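Local coordinates for putative tetR-family transcriptional regulator (Streptomyces coelicolor, PDB 3FIW), which probably binds cis-regulatory DNA and acts as a transcriptional regulator, most likely a repressor, of the TetR family, at residues A[144-147]-A[148-151]. Numbering follows the deposited sequence.
Sequences GVPE and RHAQ
V145 and A150 make the tight part of this helix start: CG1 of V145, set anti to the backbone N (chi1 -173°), reaches forward until it lies 3.7 Å from A150 CB, and both residues are buried. M137 of helix 130-142 packs against A150 from within the chain, while V208 of the second subunit packs on V145. The first turn itself is closed by backbone bonds. P146, in the N-cap position, accepts the amide of A150 on its carbonyl, N to O 3.0 Å, and one residue on, Q151 N meets E147 O at 2.9 Å in an almost straight bond (177°). P146 also uses its ring: CB sits at the edge of the H149 imidazole, near its plane, 3.7 Å from CD2. That imidazole stacks on H207 of the second subunit.

The solvent side is more polar: R148 is exposed there, while E147 and Q151 still rest against M137 of helix 130-142. The side chains of E147 and Q151 cross, with the carboxylate and amide planes turned only 20° apart, and Q151 NE2 gives E147 OE2 a bent, weak hydrogen bond of 2.9 Å. The stronger partner of OE2 is R134 of helix 130-142, which forms a salt bridge with it, so OE2 is shared between the guanidinium of R134 and the weakly bonded amide N-H of Q151. Replacing E147 with an alanine would probably cost R134 this carboxylate partner and leave the Q151 amide freer to turn.

G144, with positive phi, ends the preceding helix in a Schellman motif, and P146 takes the N-cap position of the next: a short loop joining helix 130-142 to helix 147-170 in the all-helical C-terminal domain of a TetR-family regulator, placed here against the second subunit.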
# COMPACT_ATOMS: atom_id res chain seq x y z
N GLY A 144 9.43 -26.86 -7.13
CA GLY A 144 10.83 -26.55 -7.34
C GLY A 144 11.25 -25.13 -7.00
O GLY A 144 12.43 -24.82 -7.11
N VAL A 145 10.31 -24.26 -6.62
CA VAL A 145 10.66 -22.95 -6.05
C VAL A 145 11.31 -23.13 -4.65
O VAL A 145 10.71 -23.71 -3.75
CB VAL A 145 9.41 -21.97 -5.94
CG1 VAL A 145 9.86 -20.58 -5.51
CG2 VAL A 145 8.60 -21.90 -7.27
N PRO A 146 12.55 -22.63 -4.47
CA PRO A 146 13.22 -22.76 -3.16
C PRO A 146 12.41 -22.01 -2.10
O PRO A 146 11.94 -20.92 -2.38
CB PRO A 146 14.56 -22.07 -3.40
CG PRO A 146 14.77 -22.16 -4.89
CD PRO A 146 13.41 -21.95 -5.45
N GLU A 147 12.25 -22.60 -0.92
CA GLU A 147 11.30 -22.10 0.09
C GLU A 147 11.43 -20.62 0.48
O GLU A 147 10.42 -19.93 0.56
CB GLU A 147 11.33 -22.94 1.37
CG GLU A 147 10.54 -22.24 2.49
CD GLU A 147 9.67 -23.18 3.30
OE1 GLU A 147 10.14 -24.31 3.56
OE2 GLU A 147 8.54 -22.77 3.68
N ARG A 148 12.65 -20.19 0.74
CA ARG A 148 12.96 -18.86 1.19
C ARG A 148 12.52 -17.90 0.11
O ARG A 148 11.86 -16.95 0.42
CB ARG A 148 14.46 -18.72 1.48
CG ARG A 148 14.95 -17.29 1.83
CD ARG A 148 14.50 -16.80 3.23
NE ARG A 148 15.20 -15.59 3.73
CZ ARG A 148 15.71 -14.59 2.98
NH1 ARG A 148 15.64 -14.59 1.64
NH2 ARG A 148 16.31 -13.56 3.58
N HIS A 149 12.84 -18.19 -1.15
CA HIS A 149 12.40 -17.34 -2.26
C HIS A 149 10.88 -17.30 -2.47
O HIS A 149 10.34 -16.25 -2.79
CB HIS A 149 13.11 -17.71 -3.54
CG HIS A 149 14.59 -17.59 -3.45
ND1 HIS A 149 15.22 -16.38 -3.26
CD2 HIS A 149 15.57 -18.53 -3.47
CE1 HIS A 149 16.53 -16.58 -3.20
NE2 HIS A 149 16.76 -17.87 -3.32
N ALA A 150 10.21 -18.44 -2.28
CA ALA A 150 8.74 -18.56 -2.37
C ALA A 150 8.10 -17.66 -1.35
O ALA A 150 7.28 -16.81 -1.72
CB ALA A 150 8.27 -20.03 -2.19
N GLN A 151 8.52 -17.78 -0.10
CA GLN A 151 8.05 -16.92 1.00
C GLN A 151 8.20 -15.41 0.72
O GLN A 151 7.22 -14.62 0.85
CB GLN A 151 8.71 -17.34 2.32
CG GLN A 151 7.70 -18.06 3.29
CD GLN A 151 8.22 -19.39 3.89
OE1 GLN A 151 9.43 -19.65 3.93
NE2 GLN A 151 7.28 -20.23 4.37